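PDB 3JPZ: lombricine kinase from Urechis caupo, which catalyses the reversible transfer of a phosphoryl group between ATP and the guanidino compound lombricine, as a member of the phosphagen kinase family. Local coordinates for residues 276-281 against 331-336. Sequence-based numbering, arbitrary orientation. Where two conformers were deposited one is given.
Sequences TGLRAS and KSEREF
Van der Waals contact carries most of this interface: the T276 methyl meets the first turn of helix 333-355, with CG2 3.4 Å from E333 N and 3.5 Å from E333 CG. OG1, at chi1 58°, sits between backbone N and carbonyl carbon, leaving CG2 anti to the latter and at the edge of the F336 ring, in its plane; K331 CB covers one face of that ring. L278 splits its methyls, CD2 lying 3.6 Å from F336 CB and CD1 3.9 Å from E333 CB; I118 and F240 lie beyond.

No direct hydrogen bond joins the segments; one water bridges them, donating to T276 O (2.8 Å) and E333 OE2 (3.1 Å). The chi2 bend of E333 (88°) lays its carboxylate beside T276 CG2; OE1 accepts from D97 N, and T276 OG1 donates to R328 O.

A capping box starts the helix: E335 N donates to S332 OG (3.2 Å), S332 N to the anti lone pair of E335 OE1 (3.0 Å, 165°).

Van der Waals contact and one water thus join this helix to the lead-in of strand 279-285, whose R279 and S281 belong to an ADP site without ADP in this chain; neighbouring loops hold the polar ends of T276 and E333.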
loop_
_atom_site.group_PDB
_atom_site.type_symbol
_atom_site.label_atom_id
_atom_site.label_comp_id
_atom_site.label_asym_id
_atom_site.label_seq_id
_atom_site.Cartn_x
_atom_site.Cartn_y
_atom_site.Cartn_z
ATOM N N THR A 276 26.451 -7.338 -7.210
ATOM C CA THR A 276 26.169 -8.773 -7.324
ATOM C C THR A 276 24.778 -9.126 -6.847
ATOM O O THR A 276 24.260 -10.195 -7.181
ATOM C CB THR A 276 27.085 -9.617 -6.450
ATOM O OG1 THR A 276 26.953 -9.209 -5.076
ATOM C CG2 THR A 276 28.542 -9.532 -6.919
ATOM N N GLY A 277 24.189 -8.255 -6.030
ATOM C CA GLY A 277 22.974 -8.612 -5.323
ATOM C C GLY A 277 23.105 -10.027 -4.792
ATOM O O GLY A 277 22.127 -10.753 -4.674
ATOM N N LEU A 278 24.328 -10.424 -4.460
ATOM C CA LEU A 278 24.593 -11.815 -4.118
ATOM C C LEU A 278 24.490 -12.086 -2.626
ATOM O O LEU A 278 25.178 -11.462 -1.818
ATOM C CB LEU A 278 25.982 -12.242 -4.570
ATOM C CG LEU A 278 26.191 -13.746 -4.359
ATOM C CD1 LEU A 278 26.321 -14.452 -5.695
ATOM C CD2 LEU A 278 27.394 -14.026 -3.497
ATOM N N ARG A 279 23.653 -13.055 -2.273
ATOM C CA ARG A 279 23.560 -13.516 -0.901
ATOM C C ARG A 279 23.971 -14.973 -0.861
ATOM O O ARG A 279 23.186 -15.859 -1.188
ATOM C CB ARG A 279 22.144 -13.367 -0.359
ATOM C CG ARG A 279 22.074 -13.544 1.140
ATOM C CD ARG A 279 20.651 -13.624 1.658
ATOM N NE ARG A 279 20.625 -13.565 3.118
ATOM C CZ ARG A 279 20.698 -14.625 3.920
ATOM N NH1 ARG A 279 20.792 -15.844 3.415
ATOM N NH2 ARG A 279 20.667 -14.465 5.236
ATOM N N ALA A 280 25.228 -15.191 -0.499
ATOM C CA ALA A 280 25.775 -16.518 -0.281
ATOM C C ALA A 280 25.688 -16.800 1.206
ATOM O O ALA A 280 26.146 -16.006 2.038
ATOM C CB ALA A 280 27.221 -16.578 -0.759
ATOM N N SER A 281 25.090 -17.932 1.544
ATOM C CA SER A 281 24.861 -18.273 2.937
ATOM C C SER A 281 25.122 -19.747 3.176
ATOM O O SER A 281 25.092 -20.557 2.245
ATOM C CB SER A 281 23.421 -17.938 3.329
ATOM O OG SER A 281 22.504 -18.634 2.505
ATOM N N LYS A 331 33.071 -6.451 -4.467
ATOM C CA LYS A 331 33.636 -7.764 -4.744
ATOM C C LYS A 331 32.762 -8.452 -5.779
ATOM O O LYS A 331 31.568 -8.179 -5.864
ATOM C CB LYS A 331 33.694 -8.601 -3.461
ATOM C CG LYS A 331 34.539 -7.965 -2.372
ATOM C CD LYS A 331 34.614 -8.833 -1.138
ATOM C CE LYS A 331 35.384 -8.125 -0.022
ATOM N NZ LYS A 331 36.846 -8.089 -0.278
ATOM N N SER A 332 33.349 -9.342 -6.565
ATOM C CA SER A 332 32.573 -10.092 -7.541
ATOM C C SER A 332 31.792 -11.210 -6.849
ATOM O O SER A 332 31.954 -11.444 -5.652
ATOM C CB SER A 332 33.477 -10.685 -8.615
ATOM O OG SER A 332 34.258 -11.740 -8.083
ATOM N N GLU A 333 30.943 -11.888 -7.612
ATOM C CA GLU A 333 30.115 -12.974 -7.094
ATOM C C GLU A 333 30.997 -14.099 -6.573
ATOM O O GLU A 333 30.775 -14.632 -5.489
ATOM C CB GLU A 333 29.202 -13.517 -8.191
ATOM C CG GLU A 333 28.149 -12.540 -8.669
ATOM C CD GLU A 333 28.631 -11.657 -9.796
ATOM O OE1 GLU A 333 29.823 -11.737 -10.146
ATOM O OE2 GLU A 333 27.810 -10.882 -10.334
ATOM N N ARG A 334 32.008 -14.443 -7.363
ATOM C CA ARG A 334 32.953 -15.479 -6.992
ATOM C C ARG A 334 33.690 -15.066 -5.724
ATOM O O ARG A 334 33.873 -15.871 -4.827
ATOM C CB ARG A 334 33.925 -15.747 -8.138
ATOM C CG ARG A 334 34.890 -16.895 -7.896
ATOM C CD ARG A 334 36.133 -16.447 -7.159
ATOM N NE ARG A 334 36.823 -15.392 -7.888
ATOM C CZ ARG A 334 37.969 -14.831 -7.515
ATOM N NH1 ARG A 334 38.585 -15.219 -6.408
ATOM N NH2 ARG A 334 38.498 -13.874 -8.261
ATOM N N GLU A 335 34.083 -13.802 -5.638
ATOM C CA GLU A 335 34.804 -13.315 -4.461
ATOM C C GLU A 335 33.966 -13.352 -3.187
ATOM O O GLU A 335 34.484 -13.644 -2.107
ATOM C CB GLU A 335 35.325 -11.895 -4.692
ATOM C CG GLU A 335 36.575 -11.842 -5.566
ATOM C CD GLU A 335 37.108 -10.431 -5.757
ATOM O OE1 GLU A 335 36.299 -9.493 -5.928
ATOM O OE2 GLU A 335 38.344 -10.262 -5.745
ATOM N N PHE A 336 32.678 -13.056 -3.304
ATOM C CA PHE A 336 31.809 -13.058 -2.138
ATOM C C PHE A 336 31.629 -14.462 -1.602
ATOM O O PHE A 336 31.600 -14.671 -0.384
ATOM C CB PHE A 336 30.451 -12.444 -2.465
ATOM C CG PHE A 336 30.409 -10.963 -2.284
ATOM C CD1 PHE A 336 30.047 -10.136 -3.324
ATOM C CD2 PHE A 336 30.740 -10.394 -1.064
ATOM C CE1 PHE A 336 30.003 -8.768 -3.153
ATOM C CE2 PHE A 336 30.703 -9.023 -0.887
ATOM C CZ PHE A 336 30.327 -8.211 -1.935
HETATM O O HOH W 1 25.158 -11.937 -9.174
#